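Local coordinates for cellulose-binding protein (Saccharophagus degradans, PDB 2YHG) that possibly hydrolyses glycosidic bonds and binds polysaccharide as a whole protein, this piece comprising its nucleoside hydrolase-like and C-terminal domains, at residues H332-V337 / L416-N421; W307-H312 / N425-R430; A252-N257 / A342-M347. All blocks are in the same frame, centred on the assembly; numbering follows the deposited sequence.

Contact 1 (H332-V337 / L416-N421); sequences HHPVPV and LTLRDN. With CA (calcium ion), chain D.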
loop_
_atom_site.group_PDB
_atom_site.type_symbol
_atom_site.label_atom_id
_atom_site.label_comp_id
_atom_site.label_asym_id
_atom_site.label_seq_id
_atom_site.Cartn_x
_atom_site.Cartn_y
_atom_site.Cartn_z
ATOM N N HIS A 332 3.278 -16.259 12.935
ATOM C CA HIS A 332 2.132 -15.503 12.441
ATOM C C HIS A 332 1.856 -14.277 13.311
ATOM O O HIS A 332 2.216 -14.238 14.493
ATOM C CB HIS A 332 0.910 -16.399 12.360
ATOM C CG HIS A 332 1.207 -17.688 11.662
ATOM N ND1 HIS A 332 1.764 -18.752 12.331
ATOM C CD2 HIS A 332 1.189 -18.037 10.353
ATOM C CE1 HIS A 332 2.074 -19.703 11.465
ATOM N NE2 HIS A 332 1.722 -19.304 10.258
ATOM N N HIS A 333 1.242 -13.269 12.724
ATOM C CA HIS A 333 1.118 -11.972 13.365
ATOM C C HIS A 333 0.225 -12.019 14.601
ATOM O O HIS A 333 -0.807 -12.690 14.595
ATOM C CB HIS A 333 0.618 -10.931 12.403
ATOM C CG HIS A 333 1.376 -10.905 11.121
ATOM N ND1 HIS A 333 1.283 -11.894 10.167
ATOM C CD2 HIS A 333 2.262 -10.000 10.660
ATOM C CE1 HIS A 333 2.065 -11.573 9.147
ATOM N NE2 HIS A 333 2.705 -10.446 9.441
ATOM N N PRO A 334 0.541 -11.183 15.594
ATOM C CA PRO A 334 -0.386 -11.029 16.712
ATOM C C PRO A 334 -1.640 -10.283 16.270
ATOM O O PRO A 334 -1.678 -9.648 15.205
ATOM C CB PRO A 334 0.418 -10.226 17.717
ATOM C CG PRO A 334 1.498 -9.561 16.953
ATOM C CD PRO A 334 1.773 -10.385 15.761
ATOM N N VAL A 335 -2.678 -10.413 17.090
ATOM C CA VAL A 335 -4.017 -9.975 16.769
ATOM C C VAL A 335 -4.463 -8.918 17.799
ATOM O O VAL A 335 -4.659 -9.234 18.980
ATOM C CB VAL A 335 -4.987 -11.149 16.764
ATOM C CG1 VAL A 335 -6.404 -10.611 16.538
ATOM C CG2 VAL A 335 -4.577 -12.176 15.694
ATOM N N PRO A 336 -4.572 -7.652 17.386
ATOM C CA PRO A 336 -4.892 -6.625 18.377
ATOM C C PRO A 336 -6.367 -6.575 18.712
ATOM O O PRO A 336 -7.223 -6.717 17.842
ATOM C CB PRO A 336 -4.535 -5.306 17.693
ATOM C CG PRO A 336 -3.836 -5.644 16.522
ATOM C CD PRO A 336 -4.130 -7.059 16.120
ATOM N N VAL A 337 -6.648 -6.251 19.966
ATOM C CA VAL A 337 -7.978 -5.871 20.431
ATOM C C VAL A 337 -7.807 -4.661 21.327
ATOM O O VAL A 337 -6.866 -4.649 22.109
ATOM C CB VAL A 337 -8.630 -7.043 21.213
ATOM C CG1 VAL A 337 -9.960 -6.605 21.816
ATOM C CG2 VAL A 337 -8.789 -8.271 20.297
ATOM N N LEU A 416 -1.421 1.844 19.025
ATOM C CA LEU A 416 -0.932 0.620 19.650
ATOM C C LEU A 416 -0.069 -0.107 18.626
ATOM O O LEU A 416 -0.530 -0.430 17.530
ATOM C CB LEU A 416 -2.087 -0.299 20.022
ATOM C CG LEU A 416 -1.671 -1.685 20.523
ATOM C CD1 LEU A 416 -0.922 -1.617 21.839
ATOM C CD2 LEU A 416 -2.899 -2.611 20.566
ATOM N N THR A 417 1.169 -0.408 18.996
ATOM C CA THR A 417 1.994 -1.362 18.293
ATOM C C THR A 417 2.153 -2.595 19.178
ATOM O O THR A 417 2.606 -2.502 20.317
ATOM C CB THR A 417 3.383 -0.767 17.957
ATOM O OG1 THR A 417 3.219 0.380 17.139
ATOM C CG2 THR A 417 4.242 -1.777 17.196
ATOM N N LEU A 418 1.727 -3.717 18.639
ATOM C CA LEU A 418 1.800 -4.993 19.290
ATOM C C LEU A 418 2.973 -5.762 18.630
ATOM O O LEU A 418 3.062 -5.792 17.418
ATOM C CB LEU A 418 0.444 -5.657 19.056
ATOM C CG LEU A 418 0.080 -6.891 19.844
ATOM C CD1 LEU A 418 0.069 -6.628 21.346
ATOM C CD2 LEU A 418 -1.245 -7.458 19.409
ATOM N N ARG A 419 3.815 -6.423 19.425
ATOM C CA ARG A 419 4.965 -7.159 18.897
ATOM C C ARG A 419 5.040 -8.482 19.607
ATOM O O ARG A 419 5.045 -8.513 20.856
ATOM C CB ARG A 419 6.261 -6.376 19.163
ATOM C CG ARG A 419 7.534 -7.043 18.670
ATOM C CD ARG A 419 8.758 -6.270 19.097
ATOM N NE ARG A 419 9.032 -6.524 20.500
ATOM C CZ ARG A 419 9.545 -5.656 21.344
ATOM N N ASP A 420 5.097 -9.579 18.854
ATOM C CA ASP A 420 5.294 -10.890 19.448
ATOM C C ASP A 420 6.756 -11.219 19.623
ATOM O O ASP A 420 7.631 -10.470 19.217
ATOM C CB ASP A 420 4.492 -11.985 18.715
ATOM C CG ASP A 420 5.081 -12.401 17.372
ATOM O OD1 ASP A 420 6.304 -12.292 17.178
ATOM O OD2 ASP A 420 4.281 -12.902 16.549
ATOM N N ASN A 421 7.035 -12.301 20.353
ATOM C CA ASN A 421 8.405 -12.777 20.538
ATOM C C ASN A 421 8.691 -14.051 19.741
ATOM O O ASN A 421 9.584 -14.823 20.091
ATOM C CB ASN A 421 8.737 -12.960 22.023
ATOM C CG ASN A 421 8.049 -14.151 22.632
ATOM O OD1 ASN A 421 7.023 -14.624 22.132
ATOM N ND2 ASN A 421 8.610 -14.664 23.734
HETATM CA CA CA D . 3.151 -14.940 16.543
#

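Contact 2 (W307-H312 / N425-R430); sequences WSTAIH and NLYAYR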
loop_
_atom_site.group_PDB
_atom_site.type_symbol
_atom_site.label_atom_id
_atom_site.label_comp_id
_atom_site.label_asym_id
_atom_site.label_seq_id
_atom_site.Cartn_x
_atom_site.Cartn_y
_atom_site.Cartn_z
ATOM N N TRP A 307 9.138 2.275 9.942
ATOM C CA TRP A 307 8.429 1.017 9.994
ATOM C C TRP A 307 9.280 -0.193 9.562
ATOM O O TRP A 307 8.788 -1.297 9.528
ATOM C CB TRP A 307 7.212 1.087 9.068
ATOM C CG TRP A 307 6.325 2.291 9.294
ATOM C CD1 TRP A 307 6.200 3.355 8.460
ATOM C CD2 TRP A 307 5.468 2.566 10.415
ATOM N NE1 TRP A 307 5.345 4.284 8.983
ATOM C CE2 TRP A 307 4.886 3.828 10.191
ATOM C CE3 TRP A 307 5.156 1.875 11.587
ATOM C CZ2 TRP A 307 3.972 4.391 11.070
ATOM C CZ3 TRP A 307 4.242 2.438 12.453
ATOM C CH2 TRP A 307 3.680 3.691 12.199
ATOM N N SER A 308 10.538 0.032 9.205
ATOM C CA SER A 308 11.353 -0.958 8.516
ATOM C C SER A 308 11.453 -2.287 9.257
ATOM O O SER A 308 11.427 -3.336 8.629
ATOM C CB SER A 308 12.764 -0.412 8.228
ATOM O OG SER A 308 12.780 0.350 7.019
ATOM N N THR A 309 11.652 -2.266 10.577
ATOM C CA THR A 309 11.821 -3.546 11.265
ATOM C C THR A 309 10.593 -4.416 11.054
ATOM O O THR A 309 10.701 -5.633 10.792
ATOM C CB THR A 309 12.119 -3.346 12.734
ATOM O OG1 THR A 309 13.368 -2.675 12.841
ATOM C CG2 THR A 309 12.195 -4.688 13.469
ATOM N N ALA A 310 9.406 -3.830 11.240
ATOM C CA ALA A 310 8.172 -4.572 11.055
ATOM C C ALA A 310 8.038 -5.077 9.621
ATOM O O ALA A 310 7.624 -6.197 9.375
ATOM C CB ALA A 310 6.973 -3.739 11.463
ATOM N N ILE A 311 8.345 -4.205 8.662
ATOM C CA ILE A 311 8.276 -4.539 7.244
ATOM C C ILE A 311 9.183 -5.728 6.924
ATOM O O ILE A 311 8.765 -6.688 6.263
ATOM C CB ILE A 311 8.659 -3.332 6.361
ATOM C CG1 ILE A 311 7.610 -2.219 6.479
ATOM C CG2 ILE A 311 8.896 -3.755 4.924
ATOM C CD1 ILE A 311 8.031 -0.888 5.862
ATOM N N HIS A 312 10.423 -5.677 7.400
ATOM C CA HIS A 312 11.354 -6.726 7.046
ATOM C C HIS A 312 11.011 -8.052 7.707
ATOM O O HIS A 312 11.116 -9.125 7.093
ATOM C CB HIS A 312 12.788 -6.348 7.400
ATOM C CG HIS A 312 13.252 -5.106 6.719
ATOM N ND1 HIS A 312 12.804 -4.708 5.476
ATOM C CD2 HIS A 312 14.104 -4.144 7.143
ATOM C CE1 HIS A 312 13.351 -3.536 5.199
ATOM N NE2 HIS A 312 14.174 -3.186 6.168
ATOM N N ASN A 425 10.258 -11.570 15.078
ATOM C CA ASN A 425 9.151 -10.918 15.803
ATOM C C ASN A 425 8.194 -10.286 14.793
ATOM O O ASN A 425 8.623 -9.544 13.896
ATOM C CB ASN A 425 9.631 -9.751 16.682
ATOM C CG ASN A 425 10.564 -10.114 17.852
ATOM O OD1 ASN A 425 11.065 -9.215 18.463
ATOM N ND2 ASN A 425 10.771 -11.416 18.155
ATOM N N LEU A 426 6.911 -10.515 14.962
ATOM C CA LEU A 426 5.920 -9.937 14.085
ATOM C C LEU A 426 5.081 -8.896 14.818
ATOM O O LEU A 426 4.820 -8.972 16.017
ATOM C CB LEU A 426 5.038 -11.009 13.463
ATOM C CG LEU A 426 5.725 -11.873 12.419
ATOM C CD1 LEU A 426 4.801 -12.968 11.973
ATOM C CD2 LEU A 426 6.174 -11.007 11.224
ATOM N N TYR A 427 4.637 -7.911 14.041
ATOM C CA TYR A 427 3.976 -6.719 14.556
ATOM C C TYR A 427 2.537 -6.653 14.096
ATOM O O TYR A 427 2.172 -7.151 13.031
ATOM C CB TYR A 427 4.723 -5.463 14.105
ATOM C CG TYR A 427 6.117 -5.329 14.690
ATOM C CD1 TYR A 427 7.196 -6.108 14.233
ATOM C CD2 TYR A 427 6.375 -4.433 15.699
ATOM C CE1 TYR A 427 8.456 -5.964 14.778
ATOM C CE2 TYR A 427 7.617 -4.296 16.253
ATOM C CZ TYR A 427 8.673 -5.006 15.745
ATOM O OH TYR A 427 9.912 -4.883 16.347
ATOM N N ALA A 428 1.734 -5.940 14.870
ATOM C CA ALA A 428 0.390 -5.562 14.459
ATOM C C ALA A 428 0.043 -4.220 15.078
ATOM O O ALA A 428 0.723 -3.753 15.996
ATOM C CB ALA A 428 -0.640 -6.613 14.858
ATOM N N TYR A 429 -0.981 -3.575 14.533
ATOM C CA TYR A 429 -1.279 -2.187 14.863
ATOM C C TYR A 429 -2.746 -1.976 15.109
ATOM O O TYR A 429 -3.590 -2.538 14.420
ATOM C CB TYR A 429 -0.884 -1.287 13.682
ATOM C CG TYR A 429 0.552 -1.425 13.256
ATOM C CD1 TYR A 429 1.570 -0.859 13.979
ATOM C CD2 TYR A 429 0.902 -2.202 12.148
ATOM C CE1 TYR A 429 2.890 -1.016 13.586
ATOM C CE2 TYR A 429 2.202 -2.328 11.727
ATOM C CZ TYR A 429 3.186 -1.729 12.450
ATOM O OH TYR A 429 4.494 -1.831 11.995
ATOM N N ARG A 430 -3.049 -1.022 15.996
ATOM C CA ARG A 430 -4.362 -0.399 16.048
ATOM C C ARG A 430 -4.210 1.086 16.334
ATOM O O ARG A 430 -3.747 1.463 17.406
ATOM C CB ARG A 430 -5.272 -1.015 17.106
ATOM C CG ARG A 430 -6.639 -0.328 17.186
ATOM C CD ARG A 430 -7.517 -0.694 15.991
ATOM N NE ARG A 430 -7.776 -2.139 15.973
ATOM C CZ ARG A 430 -8.540 -2.782 16.861
ATOM N NH1 ARG A 430 -9.362 -2.119 17.651
ATOM N NH2 ARG A 430 -8.566 -4.105 16.902
HETATM O O HOH W 1 5.680 -7.432 11.242
#

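Contact 3 (A252-N257 / A342-M347); sequences ANPGLN and ANEAVM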
loop_
_atom_site.group_PDB
_atom_site.type_symbol
_atom_site.label_atom_id
_atom_site.label_comp_id
_atom_site.label_asym_id
_atom_site.label_seq_id
_atom_site.Cartn_x
_atom_site.Cartn_y
_atom_site.Cartn_z
ATOM N N ALA A 252 -1.409 -2.015 3.280
ATOM C CA ALA A 252 -1.134 -3.295 3.901
ATOM C C ALA A 252 -1.812 -3.483 5.248
ATOM O O ALA A 252 -1.871 -4.624 5.715
ATOM C CB ALA A 252 0.358 -3.477 4.068
ATOM N N ASN A 253 -2.158 -2.394 5.945
ATOM C CA ASN A 253 -2.476 -2.446 7.346
ATOM C C ASN A 253 -3.693 -1.607 7.685
ATOM O O ASN A 253 -3.581 -0.480 8.174
ATOM C CB ASN A 253 -1.312 -1.927 8.189
ATOM C CG ASN A 253 -0.058 -2.714 8.018
ATOM O OD1 ASN A 253 0.057 -3.833 8.502
ATOM N ND2 ASN A 253 0.937 -2.113 7.397
ATOM N N PRO A 254 -4.911 -2.145 7.474
ATOM C CA PRO A 254 -6.098 -1.348 7.755
ATOM C C PRO A 254 -6.207 -0.852 9.190
ATOM O O PRO A 254 -6.788 0.200 9.425
ATOM C CB PRO A 254 -7.256 -2.280 7.369
ATOM C CG PRO A 254 -6.644 -3.254 6.375
ATOM C CD PRO A 254 -5.238 -3.424 6.824
ATOM N N GLY A 255 -5.642 -1.573 10.154
ATOM C CA GLY A 255 -5.661 -1.124 11.531
ATOM C C GLY A 255 -4.674 -0.018 11.835
ATOM O O GLY A 255 -4.813 0.657 12.869
ATOM N N LEU A 256 -3.647 0.139 10.980
ATOM C CA LEU A 256 -2.658 1.204 11.132
ATOM C C LEU A 256 -3.096 2.490 10.480
ATOM O O LEU A 256 -2.906 3.579 11.033
ATOM C CB LEU A 256 -1.314 0.777 10.545
ATOM C CG LEU A 256 -0.191 1.807 10.525
ATOM C CD1 LEU A 256 0.142 2.328 11.920
ATOM C CD2 LEU A 256 1.053 1.168 9.897
ATOM N N ASN A 257 -3.627 2.404 9.276
ATOM C CA ASN A 257 -3.915 3.592 8.484
ATOM C C ASN A 257 -4.994 3.318 7.467
ATOM O O ASN A 257 -5.043 2.242 6.892
ATOM C CB ASN A 257 -2.669 4.195 7.804
ATOM C CG ASN A 257 -2.058 3.279 6.767
ATOM O OD1 ASN A 257 -1.563 2.188 7.099
ATOM N ND2 ASN A 257 -2.035 3.728 5.512
ATOM N N ALA A 342 -12.344 -5.749 18.186
ATOM C CA ALA A 342 -11.415 -6.572 17.452
ATOM C C ALA A 342 -11.357 -6.216 15.955
ATOM O O ALA A 342 -10.673 -6.894 15.202
ATOM C CB ALA A 342 -11.768 -8.035 17.631
ATOM N N ASN A 343 -12.049 -5.162 15.522
ATOM C CA ASN A 343 -12.111 -4.823 14.104
ATOM C C ASN A 343 -10.739 -4.386 13.593
ATOM O O ASN A 343 -10.075 -3.570 14.207
ATOM C CB ASN A 343 -13.112 -3.691 13.896
ATOM C CG ASN A 343 -14.550 -4.123 14.141
ATOM O OD1 ASN A 343 -15.254 -3.509 14.939
ATOM N ND2 ASN A 343 -14.959 -5.219 13.528
ATOM N N GLU A 344 -10.349 -4.903 12.442
ATOM C CA GLU A 344 -9.148 -4.505 11.748
ATOM C C GLU A 344 -9.349 -3.249 10.924
ATOM O O GLU A 344 -9.655 -3.315 9.718
ATOM C CB GLU A 344 -8.727 -5.615 10.813
ATOM C CG GLU A 344 -7.345 -5.395 10.294
ATOM C CD GLU A 344 -6.963 -6.436 9.313
ATOM O OE1 GLU A 344 -7.743 -7.385 9.121
ATOM O OE2 GLU A 344 -5.902 -6.281 8.699
ATOM N N ALA A 345 -9.336 -2.118 11.598
ATOM C CA ALA A 345 -9.709 -0.836 11.041
ATOM C C ALA A 345 -9.227 0.198 12.033
ATOM O O ALA A 345 -8.988 -0.082 13.198
ATOM C CB ALA A 345 -11.204 -0.743 10.903
ATOM N N VAL A 346 -9.065 1.419 11.589
ATOM C CA VAL A 346 -8.821 2.513 12.498
ATOM C C VAL A 346 -10.033 2.672 13.398
ATOM O O VAL A 346 -11.182 2.587 12.947
ATOM C CB VAL A 346 -8.520 3.790 11.710
ATOM C CG1 VAL A 346 -8.404 4.999 12.650
ATOM C CG2 VAL A 346 -7.216 3.647 10.924
ATOM N N MET A 347 -9.798 2.874 14.681
ATOM C CA MET A 347 -10.854 3.063 15.668
ATOM C C MET A 347 -11.068 4.529 15.927
ATOM O O MET A 347 -10.096 5.239 16.132
ATOM C CB MET A 347 -10.402 2.378 16.995
ATOM C CG MET A 347 -11.316 2.358 18.172
ATOM S SD MET A 347 -10.618 1.178 19.384
ATOM C CE MET A 347 -12.085 0.444 19.994
HETATM O O HOH W 2 -8.545 1.814 8.282
#

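Contact 1 (H332-V337 / L416-N421)
L418 and D420, side chains of one strand directed at P334, use different first torsions to meet it. In L418, CG lies anti to the backbone N (chi1 -168°), which extends the isobutyl group across the gap; in D420, CG sits between the backbone N and the carbonyl carbon (chi1 75°), turning the carboxylate toward the calcium ion. The calcium ties the two segments together without any direct polar bond between them. It is bound by the carbonyl O of H332 at 2.4 Å and by D420 OD2 at 2.3 Å, and shares its remaining five bonds with atoms elsewhere, among them N331, D366, D368 and D370. H332 contributes its backbone alone, for its imidazole points elsewhere and bonds to H96. The other carboxylate oxygen, D420 OD1, accepts from the backbone N of L426, which would fix the rotation of the group. The alternating aspartates of the 366-370 loop and the four-stranded sheet holding strand 411-420 are consistent with an immunoglobulin-like beta-sandwich with a calcium site at one end, as in PKD-type modules. P334 bridges the metal end and the apolar end of the contact. It crosses D420 at about a right angle, its CD 3.6 Å from D420 OD2, while its CB rests 3.6 Å from CD2 of L418 in one of that leucine's two conformers. The same methyl also lies 3.9 Å from V335 O and 4.3 Å from P336 CG. P336 in turn brings CB to 4.3 Å from L416 CD2. The two prolines face the strand while V335 between them turns away, its backbone bonded to S365, in a segment that runs against 416-420 at 152° without forming a strand.

Contact 2 (W307-H312 / N425-R430)
W307 turns an edge of its six-membered ring toward the face of Y429, an offset T-shaped pair with planes 88° apart and centroids 5.7 Å from each other. The nearest carbons are W307 CZ3 and Y429 CE1, 3.9 Å apart. Beyond the ring, the phenol oxygen reaches the helix: Y429 OH lies 3.2 Å from A310 CB, a tight approach in which the methyl stands at the ring's edge, near its plane. The hydroxyl's polar partner is NE1 of W267, which bonds it from outside the two segments. A310 CB also packs on the second tyrosine, 3.7 Å from Y427 CD1, so the one methyl touches both tyrosines. T309 adds its CG2 branch, anti to the backbone N, 3.7 Å from Y427 OH. A single water supplies the polar link: it donates to A310 O and accepts from Y427 N, 3.0 Å from each of these two atoms. Helix 308-312 passes strand 427-430 at 123°, with axes 9.3 Å apart. With a small helix residue set against tyrosines at alternate strand positions, the arrangement is alpha-on-beta packing, a helix laid across one face of the C-terminal sheet.

Contact 3 (A252-N257 / A342-M347)
P254 and E344 carry the van der Waals part of this contact, their side chains passing each other at a slant. With CG anti to the backbone N (chi1 -168°) and the chain extended beyond it, E344 reaches across to the proline, bringing OE2 to 3.5 Å from P254 CD; this holds for one of the two conformers of the glutamate. P254 CB meets the backbone too, 3.5 Å from E344 O. The nearest CA atoms across the contact are those of G255 and A345, 4.1 Å apart. V346 then packs its CG2 branch 4.1 Å from N257 CA.

Polar contacts across the interface are few and gather on P254 O. A345 offers it a CA-H...O contact, CA to O 3.5 Å with 130° at the hydrogen, and a water donates to it at a short 2.6 Å from P254 O. That water also accepts a weak bond from V346 N.

Bonds inside each segment set its shape. N253 O accepts from both L256 N and N257 N, closing a single turn around P254 and G255 that lacks the bonding of a regular helix. In 342-347, E344 is the centre of an inverse gamma turn, closed weakly from A345 N to N343 O.

Both loops lean on strand 427-436 of the C-terminal sheet: R431 shares backbone hydrogen bonds with G255 and M347, and its NE bonds L256 O, while V346 packs on V433. The loop following helix 246-249, in the nucleoside hydrolase-like part, is thereby joined to the start of edge strand 347-351.

How the contacts relate
All three contacts bear on the four-stranded C-terminal sheet. Contacts 1 and 2 are buried and use its neighbouring antiparallel strands, 411-420 and 427-436, linked by probable backbone hydrogen bonds between L418 and A428 and between L416 and R430. Contact 3, only partly buried, is loop against loop and reaches contact 2 where R430 meets N343 and A345 and where Y429 packs on L256. Their chemistry follows their places: a metal and prolines join a loop to a strand in contact 1, aromatic rings and a methyl join helix to strand in contact 2, and backbone, water and a surface glutamate serve contact 3.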